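Local atomic coordinates of Rho guanine nucleotide exchange factor 3 (Mus musculus, PDB entry 2Z0Q), a protein that acts as a guanine nucleotide exchange factor for the small GTPases RhoA and RhoB, this chain being its DH-PH portion. Residues I54-E57 against Q58-N61; L238-N241 against R242-L246; D285-D288 against G289-R292; A300-N303 against N304-V307; T331-K334 against Q335-L338. All blocks are in the same frame, centred on the assembly; numbering follows the deposited sequence.

Interaction 1 of 5, residues I54-E57 against Q58-N61; sequences IMTE and QELN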
loop_
_atom_site.group_PDB
_atom_site.type_symbol
_atom_site.label_atom_id
_atom_site.label_comp_id
_atom_site.label_asym_id
_atom_site.label_seq_id
_atom_site.Cartn_x
_atom_site.Cartn_y
_atom_site.Cartn_z
ATOM N N ILE A 54 18.601 -7.504 13.804
ATOM C CA ILE A 54 17.588 -8.342 13.138
ATOM C C ILE A 54 17.566 -8.141 11.616
ATOM O O ILE A 54 17.197 -9.031 10.861
ATOM C CB ILE A 54 16.211 -8.046 13.721
ATOM C CG1 ILE A 54 16.258 -8.285 15.228
ATOM C CG2 ILE A 54 15.136 -8.928 13.054
ATOM C CD1 ILE A 54 15.016 -7.830 15.952
HETATM N N MSE A 55 17.963 -6.955 11.182
HETATM C CA MSE A 55 18.045 -6.624 9.763
HETATM C C MSE A 55 19.284 -5.749 9.657
HETATM O O MSE A 55 19.749 -5.213 10.661
HETATM C CB MSE A 55 16.832 -5.808 9.295
HETATM C CG MSE A 55 15.497 -6.550 9.252
HETATM SE SE MSE A 55 14.100 -5.491 8.355
HETATM C CE MSE A 55 14.690 -5.683 6.557
ATOM N N THR A 56 19.809 -5.571 8.457
ATOM C CA THR A 56 20.995 -4.732 8.317
ATOM C C THR A 56 20.662 -3.254 8.553
ATOM O O THR A 56 19.492 -2.854 8.551
ATOM C CB THR A 56 21.631 -4.895 6.928
ATOM O OG1 THR A 56 20.861 -4.180 5.946
ATOM C CG2 THR A 56 21.686 -6.377 6.561
ATOM N N GLU A 57 21.687 -2.447 8.786
ATOM C CA GLU A 57 21.457 -1.030 9.008
ATOM C C GLU A 57 20.868 -0.506 7.721
ATOM O O GLU A 57 20.004 0.364 7.727
ATOM C CB GLU A 57 22.763 -0.291 9.312
ATOM C CG GLU A 57 23.381 -0.672 10.653
ATOM C CD GLU A 57 24.557 0.213 11.037
ATOM O OE1 GLU A 57 24.352 1.441 11.188
ATOM O OE2 GLU A 57 25.679 -0.326 11.188
ATOM N N GLN A 58 21.339 -1.055 6.611
ATOM C CA GLN A 58 20.849 -0.634 5.312
ATOM C C GLN A 58 19.329 -0.858 5.239
ATOM O O GLN A 58 18.561 0.085 5.023
ATOM C CB GLN A 58 21.541 -1.438 4.210
ATOM C CG GLN A 58 23.060 -1.296 4.174
ATOM C CD GLN A 58 23.775 -2.007 5.320
ATOM O OE1 GLN A 58 23.697 -3.234 5.462
ATOM N NE2 GLN A 58 24.487 -1.231 6.140
ATOM N N GLU A 59 18.924 -2.114 5.422
ATOM C CA GLU A 59 17.522 -2.530 5.378
ATOM C C GLU A 59 16.582 -1.775 6.307
ATOM O O GLU A 59 15.439 -1.509 5.941
ATOM C CB GLU A 59 17.414 -4.030 5.677
ATOM C CG GLU A 59 18.124 -4.910 4.659
ATOM C CD GLU A 59 18.202 -6.359 5.096
ATOM O OE1 GLU A 59 18.302 -6.613 6.313
ATOM O OE2 GLU A 59 18.170 -7.245 4.227
ATOM N N LEU A 60 17.054 -1.459 7.513
ATOM C CA LEU A 60 16.259 -0.734 8.493
ATOM C C LEU A 60 16.155 0.714 8.086
ATOM O O LEU A 60 15.116 1.350 8.301
ATOM C CB LEU A 60 16.897 -0.817 9.887
ATOM C CG LEU A 60 16.869 -2.182 10.574
ATOM C CD1 LEU A 60 17.666 -2.135 11.875
ATOM C CD2 LEU A 60 15.429 -2.569 10.845
ATOM N N ASN A 61 17.235 1.250 7.517
ATOM C CA ASN A 61 17.226 2.644 7.087
ATOM C C ASN A 61 16.236 2.794 5.955
ATOM O O ASN A 61 15.553 3.816 5.858
ATOM C CB ASN A 61 18.603 3.100 6.598
ATOM C CG ASN A 61 19.612 3.223 7.722
ATOM O OD1 ASN A 61 19.300 3.710 8.811
ATOM N ND2 ASN A 61 20.837 2.805 7.455
#

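Interaction 2 of 5, residues L238-N241 against R242-L246; sequences LKNN and RGVKL. With SO4 (sulfate ion), chain B.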
loop_
_atom_site.group_PDB
_atom_site.type_symbol
_atom_site.label_atom_id
_atom_site.label_comp_id
_atom_site.label_asym_id
_atom_site.label_seq_id
_atom_site.Cartn_x
_atom_site.Cartn_y
_atom_site.Cartn_z
ATOM N N LEU A 238 1.338 -15.979 -3.940
ATOM C CA LEU A 238 0.336 -17.007 -4.077
ATOM C C LEU A 238 1.124 -18.299 -3.963
ATOM O O LEU A 238 2.276 -18.350 -4.415
ATOM C CB LEU A 238 -0.370 -16.937 -5.447
ATOM C CG LEU A 238 -1.245 -15.694 -5.644
ATOM C CD1 LEU A 238 -1.733 -15.602 -7.095
ATOM C CD2 LEU A 238 -2.439 -15.776 -4.672
ATOM N N LYS A 239 0.517 -19.324 -3.376
ATOM C CA LYS A 239 1.188 -20.619 -3.227
ATOM C C LYS A 239 0.542 -21.643 -4.147
ATOM O O LYS A 239 -0.678 -21.766 -4.151
ATOM C CB LYS A 239 1.049 -21.105 -1.787
ATOM C CG LYS A 239 1.717 -22.453 -1.570
ATOM C CD LYS A 239 2.069 -22.639 -0.099
ATOM C CE LYS A 239 1.021 -23.423 0.631
ATOM N NZ LYS A 239 1.438 -23.640 2.059
ATOM N N ASN A 240 1.326 -22.374 -4.929
ATOM C CA ASN A 240 0.661 -23.323 -5.796
ATOM C C ASN A 240 0.350 -24.671 -5.115
ATOM O O ASN A 240 0.628 -24.847 -3.903
ATOM C CB ASN A 240 1.428 -23.453 -7.137
ATOM C CG ASN A 240 2.676 -24.321 -7.047
ATOM O OD1 ASN A 240 2.986 -24.925 -6.014
ATOM N ND2 ASN A 240 3.388 -24.396 -8.173
ATOM N N ASN A 241 -0.268 -25.591 -5.859
ATOM C CA ASN A 241 -0.687 -26.879 -5.289
ATOM C C ASN A 241 0.445 -27.878 -5.106
ATOM O O ASN A 241 0.208 -29.030 -4.757
ATOM C CB ASN A 241 -1.855 -27.510 -6.097
ATOM C CG ASN A 241 -1.513 -27.746 -7.557
ATOM O OD1 ASN A 241 -0.499 -27.257 -8.052
ATOM N ND2 ASN A 241 -2.373 -28.498 -8.262
ATOM N N ARG A 242 1.675 -27.422 -5.334
ATOM C CA ARG A 242 2.850 -28.258 -5.102
ATOM C C ARG A 242 3.669 -27.605 -3.981
ATOM O O ARG A 242 4.807 -27.995 -3.727
ATOM C CB ARG A 242 3.700 -28.437 -6.381
ATOM C CG ARG A 242 2.976 -29.242 -7.478
ATOM C CD ARG A 242 3.817 -29.446 -8.754
ATOM N NE ARG A 242 4.265 -28.208 -9.419
ATOM C CZ ARG A 242 3.545 -27.476 -10.277
ATOM N NH1 ARG A 242 2.302 -27.834 -10.601
ATOM N NH2 ARG A 242 4.075 -26.387 -10.831
ATOM N N GLY A 243 3.071 -26.624 -3.302
ATOM C CA GLY A 243 3.747 -25.975 -2.190
ATOM C C GLY A 243 4.747 -24.877 -2.547
ATOM O O GLY A 243 5.376 -24.301 -1.665
ATOM N N VAL A 244 4.874 -24.562 -3.828
ATOM C CA VAL A 244 5.804 -23.515 -4.268
ATOM C C VAL A 244 5.265 -22.104 -3.995
ATOM O O VAL A 244 4.145 -21.775 -4.406
ATOM C CB VAL A 244 6.076 -23.654 -5.776
ATOM C CG1 VAL A 244 7.091 -22.588 -6.248
ATOM C CG2 VAL A 244 6.613 -25.049 -6.062
ATOM N N LYS A 245 6.071 -21.267 -3.326
ATOM C CA LYS A 245 5.642 -19.892 -3.040
ATOM C C LYS A 245 6.013 -19.020 -4.235
ATOM O O LYS A 245 7.179 -18.910 -4.605
ATOM C CB LYS A 245 6.294 -19.393 -1.748
ATOM C CG LYS A 245 5.993 -20.286 -0.547
ATOM C CD LYS A 245 6.464 -19.684 0.775
ATOM C CE LYS A 245 6.236 -20.697 1.963
ATOM N NZ LYS A 245 6.471 -20.055 3.301
ATOM N N LEU A 246 4.997 -18.436 -4.873
ATOM C CA LEU A 246 5.192 -17.624 -6.059
ATOM C C LEU A 246 4.791 -16.172 -5.804
ATOM O O LEU A 246 4.086 -15.885 -4.832
ATOM C CB LEU A 246 4.329 -18.199 -7.215
ATOM C CG LEU A 246 4.511 -19.698 -7.545
ATOM C CD1 LEU A 246 3.350 -20.264 -8.371
ATOM C CD2 LEU A 246 5.864 -19.868 -8.242
HETATM S S SO4 B . -2.734 -30.096 -12.089
HETATM O O1 SO4 B . -1.751 -30.424 -13.152
HETATM O O2 SO4 B . -2.217 -28.948 -11.285
HETATM O O3 SO4 B . -4.027 -29.746 -12.681
HETATM O O4 SO4 B . -2.918 -31.283 -11.216
#

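Interaction 3 of 5, residues D285-D288 against G289-R292; sequences DLQD and GEVR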
loop_
_atom_site.group_PDB
_atom_site.type_symbol
_atom_site.label_atom_id
_atom_site.label_comp_id
_atom_site.label_asym_id
_atom_site.label_seq_id
_atom_site.Cartn_x
_atom_site.Cartn_y
_atom_site.Cartn_z
ATOM N N ASP A 285 -12.667 -20.719 -10.975
ATOM C CA ASP A 285 -12.716 -20.680 -9.520
ATOM C C ASP A 285 -12.716 -22.106 -9.030
ATOM O O ASP A 285 -13.358 -22.962 -9.651
ATOM C CB ASP A 285 -14.024 -20.001 -9.096
ATOM C CG ASP A 285 -14.087 -19.701 -7.620
ATOM O OD1 ASP A 285 -13.237 -20.184 -6.860
ATOM O OD2 ASP A 285 -15.019 -18.956 -7.233
ATOM N N LEU A 286 -11.999 -22.394 -7.951
ATOM C CA LEU A 286 -12.025 -23.738 -7.382
ATOM C C LEU A 286 -12.721 -23.671 -6.024
ATOM O O LEU A 286 -12.409 -22.812 -5.226
ATOM C CB LEU A 286 -10.628 -24.288 -7.158
ATOM C CG LEU A 286 -9.866 -24.727 -8.409
ATOM C CD1 LEU A 286 -9.869 -23.619 -9.414
ATOM C CD2 LEU A 286 -8.412 -25.044 -8.032
ATOM N N GLN A 287 -13.641 -24.588 -5.771
ATOM C CA GLN A 287 -14.307 -24.617 -4.468
ATOM C C GLN A 287 -13.305 -25.176 -3.457
ATOM O O GLN A 287 -12.393 -25.907 -3.819
ATOM C CB GLN A 287 -15.529 -25.537 -4.516
ATOM C CG GLN A 287 -16.669 -25.017 -5.353
ATOM C CD GLN A 287 -17.867 -25.951 -5.281
ATOM O OE1 GLN A 287 -17.795 -27.113 -5.698
ATOM N NE2 GLN A 287 -18.967 -25.453 -4.743
ATOM N N ASP A 288 -13.474 -24.858 -2.178
ATOM C CA ASP A 288 -12.561 -25.384 -1.205
ATOM C C ASP A 288 -12.646 -26.905 -1.205
ATOM O O ASP A 288 -13.735 -27.475 -1.237
ATOM C CB ASP A 288 -12.875 -24.841 0.198
ATOM C CG ASP A 288 -12.674 -23.350 0.292
ATOM O OD1 ASP A 288 -11.986 -22.780 -0.576
ATOM O OD2 ASP A 288 -13.194 -22.747 1.256
ATOM N N GLY A 289 -11.480 -27.528 -1.203
ATOM C CA GLY A 289 -11.362 -28.963 -1.228
ATOM C C GLY A 289 -11.267 -29.490 -2.655
ATOM O O GLY A 289 -10.995 -30.669 -2.834
ATOM N N GLU A 290 -11.514 -28.650 -3.658
ATOM C CA GLU A 290 -11.445 -29.093 -5.070
ATOM C C GLU A 290 -9.993 -29.274 -5.568
ATOM O O GLU A 290 -9.691 -30.136 -6.428
ATOM C CB GLU A 290 -12.182 -28.096 -5.956
ATOM C CG GLU A 290 -12.468 -28.590 -7.386
ATOM C CD GLU A 290 -13.264 -27.598 -8.238
ATOM O OE1 GLU A 290 -13.972 -26.724 -7.661
ATOM O OE2 GLU A 290 -13.197 -27.717 -9.509
ATOM N N VAL A 291 -9.089 -28.456 -5.044
ATOM C CA VAL A 291 -7.693 -28.569 -5.439
ATOM C C VAL A 291 -7.134 -29.967 -5.059
ATOM O O VAL A 291 -7.626 -30.625 -4.126
ATOM C CB VAL A 291 -6.827 -27.478 -4.742
ATOM C CG1 VAL A 291 -6.686 -27.774 -3.258
ATOM C CG2 VAL A 291 -5.444 -27.424 -5.398
ATOM N N ARG A 292 -6.113 -30.428 -5.784
ATOM C CA ARG A 292 -5.440 -31.685 -5.458
ATOM C C ARG A 292 -4.012 -31.240 -5.177
ATOM O O ARG A 292 -3.421 -30.502 -5.974
ATOM C CB ARG A 292 -5.451 -32.651 -6.647
ATOM C CG ARG A 292 -6.875 -33.011 -7.083
ATOM C CD ARG A 292 -7.505 -33.695 -5.926
ATOM N NE ARG A 292 -8.835 -34.240 -6.150
ATOM C CZ ARG A 292 -9.929 -33.808 -5.539
ATOM N NH1 ARG A 292 -9.862 -32.797 -4.677
ATOM N NH2 ARG A 292 -11.085 -34.436 -5.737
HETATM O O HOH W 1 -12.967 -25.346 -11.594
HETATM O O HOH W 2 -15.471 -25.291 -9.378
HETATM O O HOH W 3 -9.559 -26.089 -3.426
#

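Interaction 4 of 5, residues A300-N303 against N304-V307; sequences AFSN and NERV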
loop_
_atom_site.group_PDB
_atom_site.type_symbol
_atom_site.label_atom_id
_atom_site.label_comp_id
_atom_site.label_asym_id
_atom_site.label_seq_id
_atom_site.Cartn_x
_atom_site.Cartn_y
_atom_site.Cartn_z
ATOM N N ALA A 300 -0.014 -22.649 6.106
ATOM C CA ALA A 300 -1.161 -23.434 6.556
ATOM C C ALA A 300 -0.685 -24.780 7.084
ATOM O O ALA A 300 0.371 -25.269 6.672
ATOM C CB ALA A 300 -2.145 -23.642 5.401
ATOM N N PHE A 301 -1.462 -25.373 7.992
ATOM C CA PHE A 301 -1.103 -26.666 8.575
ATOM C C PHE A 301 -2.278 -27.639 8.719
ATOM O O PHE A 301 -2.091 -28.855 8.624
ATOM C CB PHE A 301 -0.415 -26.456 9.930
ATOM C CG PHE A 301 0.706 -25.453 9.883
ATOM C CD1 PHE A 301 0.444 -24.087 10.042
ATOM C CD2 PHE A 301 2.012 -25.863 9.607
ATOM C CE1 PHE A 301 1.470 -23.141 9.924
ATOM C CE2 PHE A 301 3.048 -24.926 9.485
ATOM C CZ PHE A 301 2.775 -23.560 9.644
ATOM N N SER A 302 -3.482 -27.124 8.955
ATOM C CA SER A 302 -4.638 -28.001 9.079
ATOM C C SER A 302 -5.045 -28.380 7.656
ATOM O O SER A 302 -4.949 -27.561 6.738
ATOM C CB SER A 302 -5.792 -27.297 9.806
ATOM O OG SER A 302 -6.470 -26.388 8.964
ATOM N N ASN A 303 -5.495 -29.615 7.468
ATOM C CA ASN A 303 -5.864 -30.058 6.132
ATOM C C ASN A 303 -6.830 -29.115 5.437
ATOM O O ASN A 303 -6.746 -28.925 4.226
ATOM C CB ASN A 303 -6.429 -31.493 6.152
ATOM C CG ASN A 303 -7.763 -31.608 6.885
ATOM O OD1 ASN A 303 -7.844 -32.208 7.968
ATOM N ND2 ASN A 303 -8.820 -31.049 6.291
ATOM N N ASN A 304 -7.738 -28.510 6.198
ATOM C CA ASN A 304 -8.707 -27.602 5.605
ATOM C C ASN A 304 -8.049 -26.326 5.134
ATOM O O ASN A 304 -8.418 -25.777 4.082
ATOM C CB ASN A 304 -9.831 -27.292 6.602
ATOM C CG ASN A 304 -11.018 -28.241 6.451
ATOM O OD1 ASN A 304 -10.854 -29.470 6.397
ATOM N ND2 ASN A 304 -12.222 -27.673 6.380
ATOM N N GLU A 305 -7.074 -25.843 5.903
ATOM C CA GLU A 305 -6.383 -24.630 5.499
ATOM C C GLU A 305 -5.590 -24.913 4.219
ATOM O O GLU A 305 -5.525 -24.074 3.351
ATOM C CB GLU A 305 -5.437 -24.142 6.605
ATOM C CG GLU A 305 -6.136 -23.730 7.910
ATOM C CD GLU A 305 -5.149 -23.541 9.079
ATOM O OE1 GLU A 305 -4.217 -22.720 8.946
ATOM O OE2 GLU A 305 -5.309 -24.207 10.130
ATOM N N ARG A 306 -5.006 -26.105 4.106
ATOM C CA ARG A 306 -4.200 -26.446 2.920
ATOM C C ARG A 306 -4.953 -26.497 1.586
ATOM O O ARG A 306 -4.334 -26.334 0.544
ATOM C CB ARG A 306 -3.503 -27.792 3.099
ATOM C CG ARG A 306 -2.390 -27.781 4.121
ATOM C CD ARG A 306 -1.778 -29.152 4.264
ATOM N NE ARG A 306 -0.881 -29.197 5.412
ATOM C CZ ARG A 306 0.279 -28.545 5.480
ATOM N NH1 ARG A 306 0.681 -27.804 4.451
ATOM N NH2 ARG A 306 1.031 -28.614 6.584
ATOM N N VAL A 307 -6.265 -26.746 1.614
ATOM C CA VAL A 307 -7.023 -26.840 0.363
ATOM C C VAL A 307 -8.062 -25.750 0.152
ATOM O O VAL A 307 -8.940 -25.887 -0.692
ATOM C CB VAL A 307 -7.708 -28.212 0.235
ATOM C CG1 VAL A 307 -6.657 -29.292 0.266
ATOM C CG2 VAL A 307 -8.705 -28.424 1.405
#

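Interaction 5 of 5, residues T331-K334 against Q335-L338; sequences TFNK and QQWL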
loop_
_atom_site.group_PDB
_atom_site.type_symbol
_atom_site.label_atom_id
_atom_site.label_comp_id
_atom_site.label_asym_id
_atom_site.label_seq_id
_atom_site.Cartn_x
_atom_site.Cartn_y
_atom_site.Cartn_z
ATOM N N THR A 331 -9.937 -15.560 2.233
ATOM C CA THR A 331 -11.098 -15.421 1.361
ATOM C C THR A 331 -11.139 -14.081 0.655
ATOM O O THR A 331 -11.436 -14.002 -0.516
ATOM C CB THR A 331 -12.421 -15.625 2.138
ATOM O OG1 THR A 331 -12.382 -16.883 2.823
ATOM C CG2 THR A 331 -13.582 -15.638 1.181
ATOM N N PHE A 332 -10.829 -13.009 1.364
ATOM C CA PHE A 332 -10.848 -11.689 0.756
ATOM C C PHE A 332 -9.809 -11.526 -0.355
ATOM O O PHE A 332 -10.103 -10.990 -1.433
ATOM C CB PHE A 332 -10.625 -10.635 1.862
ATOM C CG PHE A 332 -10.475 -9.239 1.351
ATOM C CD1 PHE A 332 -11.533 -8.591 0.721
ATOM C CD2 PHE A 332 -9.269 -8.569 1.492
ATOM C CE1 PHE A 332 -11.399 -7.297 0.230
ATOM C CE2 PHE A 332 -9.112 -7.288 1.014
ATOM C CZ PHE A 332 -10.186 -6.638 0.374
ATOM N N ASN A 333 -8.592 -12.006 -0.099
ATOM C CA ASN A 333 -7.530 -11.907 -1.102
ATOM C C ASN A 333 -7.874 -12.738 -2.350
ATOM O O ASN A 333 -7.534 -12.354 -3.460
ATOM C CB ASN A 333 -6.184 -12.381 -0.519
ATOM C CG ASN A 333 -4.994 -12.066 -1.438
ATOM O OD1 ASN A 333 -4.846 -10.938 -1.933
ATOM N ND2 ASN A 333 -4.136 -13.057 -1.665
ATOM N N LYS A 334 -8.524 -13.884 -2.157
ATOM C CA LYS A 334 -8.904 -14.705 -3.316
ATOM C C LYS A 334 -9.895 -13.936 -4.187
ATOM O O LYS A 334 -9.740 -13.856 -5.410
ATOM C CB LYS A 334 -9.522 -16.042 -2.884
ATOM C CG LYS A 334 -10.232 -16.737 -4.101
ATOM C CD LYS A 334 -10.544 -18.207 -3.822
ATOM C CE LYS A 334 -11.633 -18.719 -4.808
ATOM N NZ LYS A 334 -11.852 -20.184 -4.597
ATOM N N GLN A 335 -10.912 -13.323 -3.565
ATOM C CA GLN A 335 -11.867 -12.546 -4.355
ATOM C C GLN A 335 -11.186 -11.385 -5.093
ATOM O O GLN A 335 -11.526 -11.118 -6.237
ATOM C CB GLN A 335 -13.026 -12.007 -3.462
ATOM C CG GLN A 335 -14.225 -11.458 -4.272
ATOM C CD GLN A 335 -14.904 -12.532 -5.124
ATOM O OE1 GLN A 335 -15.208 -13.619 -4.627
ATOM N NE2 GLN A 335 -15.150 -12.225 -6.392
ATOM N N GLN A 336 -10.237 -10.707 -4.432
ATOM C CA GLN A 336 -9.497 -9.589 -5.035
ATOM C C GLN A 336 -8.823 -10.047 -6.327
ATOM O O GLN A 336 -8.892 -9.385 -7.350
ATOM C CB GLN A 336 -8.427 -9.070 -4.061
ATOM C CG GLN A 336 -8.956 -8.548 -2.698
ATOM C CD GLN A 336 -7.825 -8.016 -1.796
ATOM O OE1 GLN A 336 -6.920 -8.767 -1.377
ATOM N NE2 GLN A 336 -7.871 -6.703 -1.499
ATOM N N TRP A 337 -8.154 -11.197 -6.261
ATOM C CA TRP A 337 -7.514 -11.770 -7.448
ATOM C C TRP A 337 -8.529 -12.091 -8.534
ATOM O O TRP A 337 -8.329 -11.768 -9.697
ATOM C CB TRP A 337 -6.725 -13.029 -7.074
ATOM C CG TRP A 337 -5.318 -12.719 -6.651
ATOM C CD1 TRP A 337 -4.815 -12.696 -5.381
ATOM C CD2 TRP A 337 -4.242 -12.351 -7.517
ATOM N NE1 TRP A 337 -3.479 -12.334 -5.411
ATOM C CE2 TRP A 337 -3.110 -12.120 -6.705
ATOM C CE3 TRP A 337 -4.123 -12.197 -8.898
ATOM C CZ2 TRP A 337 -1.874 -11.737 -7.243
ATOM C CZ3 TRP A 337 -2.899 -11.814 -9.431
ATOM C CH2 TRP A 337 -1.792 -11.593 -8.597
ATOM N N LEU A 338 -9.616 -12.763 -8.164
ATOM C CA LEU A 338 -10.640 -13.062 -9.162
ATOM C C LEU A 338 -11.174 -11.760 -9.798
ATOM O O LEU A 338 -11.274 -11.651 -11.026
ATOM C CB LEU A 338 -11.804 -13.838 -8.501
ATOM C CG LEU A 338 -11.525 -15.233 -7.952
ATOM C CD1 LEU A 338 -12.872 -15.871 -7.517
ATOM C CD2 LEU A 338 -10.889 -16.100 -9.022
#

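Interaction 1 of 5, residues I54-E57 against Q58-N61
A capping box formed by Thr56 and Glu59 starts helix 57-64 of the DH domain, just after the loop that follows the long helix 15-51. Thr56 is the N-cap. Its OG1 lies between the backbone N and the carbonyl carbon (chi1 76°), turned over the first turn of the helix, where it accepts from Glu59 N at 2.9 Å in an almost straight bond (177°). Glu59 answers in the other direction: its OE1 accepts a hydrogen bond from Thr56 N at 2.8 Å, the donor meeting the anti side of the carboxylate, 29° out of its plane. A short hydroxyl side chain and a glutamate three residues on suit these places, since each satisfies a backbone N-H that has no carbonyl a turn earlier to bind. The first helical bond, from Leu60 N to Thr56 O, follows at 3.0 Å.

The other carboxylate oxygen of Glu59, OE2, makes a salt bridge with Lys125 of helix 107-125, so one side chain both caps this helix and ties it to a neighbour. Beside the box, the buried Leu60 touches Met49 and Leu50 of helix 15-51, while the selenomethionine Met55, also buried, leans on Leu121. Met55 CB meets Leu60 CG at 3.8 Å, and the bend at chi3 of Met55 carries its CE to within 3.3 Å of Glu59 CB.

Interaction 2 of 5, residues L238-N241 against R242-L246
Asn240 holds its CG between the backbone N and the carbonyl carbon (chi1 78°), and this torsion sends the amide in under the following turn, bringing OD1 to Arg242 N and Val244 N. The oxygen is thus gripped twice, by Arg242 N at 2.9 Å and by Val244 N at 2.9 Å, the two donors arriving from opposite faces of the amide plane. Asparagine suits the place because its side chain is just long enough to bring a carbonyl oxygen to these turn N-H groups. The type I turn from Asn240 to Gly243, with Gly243 N bonded to Asn240 O, joins strands 232-240 and 245-251 of the PH-domain sheet into a hairpin. Gly243 has the positive phi at which a side chain would press on the preceding carbonyl. Beyond the turn, Leu238 and Leu246 form an antiparallel hydrogen-bonded pair, with Leu246 N to Leu238 O at 2.8 Å, and Leu246 CD1 rests 3.9 Å from Asn240 CB. Asn240 ND2 sits over one face of the Arg242 guanidinium, 3.4 Å from NH2, and both nitrogens reach Tyr272 OH, the asparagine weakly.

With an alanine at Asn240, the N-H groups of Arg242 and Val244 would probably lose their shared acceptor, leaving the turn freer to move.

Asn241 ND2 donates to sulfate O2 at 3.1 Å, and Arg242 NH2 forms a salt bridge with another sulfate. Both ions probably come from the crystallisation liquor, yet their binding is consistent with a hairpin tip whose donors and positive charge favour anions.

Interaction 3 of 5, residues D285-D288 against G289-R292
Glu290 and Gln287 grip each other twice across a type II beta turn that runs from Gln287 to Glu290. Gln287 N donates to Glu290 OE1 at 2.9 Å and an angle of 167°, meeting the anti side of the carboxylate from 33° out of its plane; in return Glu290 N donates to Gln287 O at 2.9 Å. The glutamate reaches back because its CG is anti to its own N (chi1 -167°) and the chain beyond is extended, which lays the carboxylate beside the backbone of Leu286 and Gln287. A glutamate suits this position, having both the length and two oxygens to spend.

Three waters bridge the loop. One lies between Asp285 O and Glu290 OE1, 2.7 Å from the latter, and another lies near Asp285 O and Glu290 OE2. A third joins Gln287 O to Val291 N, accepting from that amide at 2.9 Å. Glycine suits the third position of the turn, where the positive phi of Gly289 would bring a side chain against Asp288 O.

Further out, Asp288 OD1 accepts from Asn309 N, and the backbones of Gly289 and Val307 are hydrogen-bonded. The buried Leu286 and Val291, with CD2 and CB 4.4 Å apart, are apolar anchors that both pack on Phe310. The loop thus leaves strand 282-285 of the PH domain and lies against strand 310-315, while Asp285 holds Lys334 of helix 331-345 by a salt bridge.

Interaction 4 of 5, residues A300-N303 against N304-V307
Ser302 is the N-cap of the short, weakly bonded helix 303-306, a surface turn in the PH domain leading toward strand 310-315. Among the polar contacts, Ser302 OG accepts from Glu305 N at 3.2 Å and donates to Glu305 OE2 at 2.7 Å, although the hydroxyl is crowded in the model and its exact place is uncertain. Serine fits an N-cap because its small hydroxyl can fold back over the first turn. A sound backbone bond runs from Arg306 N to Ser302 O, 3.0 Å long at 157°; Val307 N to Asn303 O, by contrast, is weak.

The apolar contact is slight: Ala300 CB, small enough to come close, lies 3.5 Å from Glu305 CB. Outside the turn, Val307 packs on Val291 and Leu293, while Arg306 touches Leu293 and Leu297.

Flat-group packing belongs to Arg306. With its chain extended from CG to NE, it doubles back alongside the segment before the helix, a span that the length of arginine suits. One face of the guanidinium is turned to the backbone of Ala300 and Phe301, with Ala300 O 3.0 Å above its plane and Phe301 CA 3.5 Å from Arg306 NH2.

Interaction 5 of 5, residues T331-K334 against Q335-L338
Trp337 and Asn333 lie side by side, one turn apart, on the closely packed face of this segment, while Phe332 and Gln336 form its more solvent-exposed flank. On the packed side, the indole CD1 of Trp337 comes within 3.3 Å of Asn333 O, which sits at the ring edge near its plane. A large, flat tryptophan suits a position facing the sheet: it packs on Cys234 and Leu238 of strand 232-240. Leu338, likewise buried, touches Leu283, and Leu338 CD1 is 4.1 Å from Lys334 CE. The extended Lys334, with CG anti to N (chi1 166°), passes Leu338 with its long aliphatic chain and brings its ammonium to a hydrogen bond with Phe310 O.

These residues start helix 331-345, the C-terminal helix that packs on the PH-domain sheet. Its backbone bonds are regular, Gln336 N to Phe332 O at 3.0 Å and Leu338 N to Lys334 O at 3.0 Å.

Toward solvent, Gln336 CG stands over the centre of the exposed Phe332 ring, a CH-pi contact 3.9 Å from CG to the centroid and 12° off the normal. The methylenes of glutamine suit such a cover. An alanine in place of Gln336 would probably leave that ring face without its CH partner and the phenyl freer to turn. Gln335, also exposed, bends at chi2, and its NE2 donates to Asn339 OD1.

From the N terminus, interaction 1 comes first, in the DH domain, where it opens helix 57-64; its centre is about 28 Å from that of interaction 2, the nearest of the others. The remaining four follow in the PH domain. Interaction 2 closes a hairpin, interaction 3 a loop after strand 282-285, interaction 4 the turn into strand 310-315, and interaction 5 begins the C-terminal helix. All five follow in series, so none nests or crosses; the four of the PH domain are neighbours in space, while interaction 1 stands apart. Interaction 3 is the common neighbour: Val291 packs on Asn241 and on Val307, and Asp285 pairs with Lys334. Leu238 against Trp337 joins hairpin to helix.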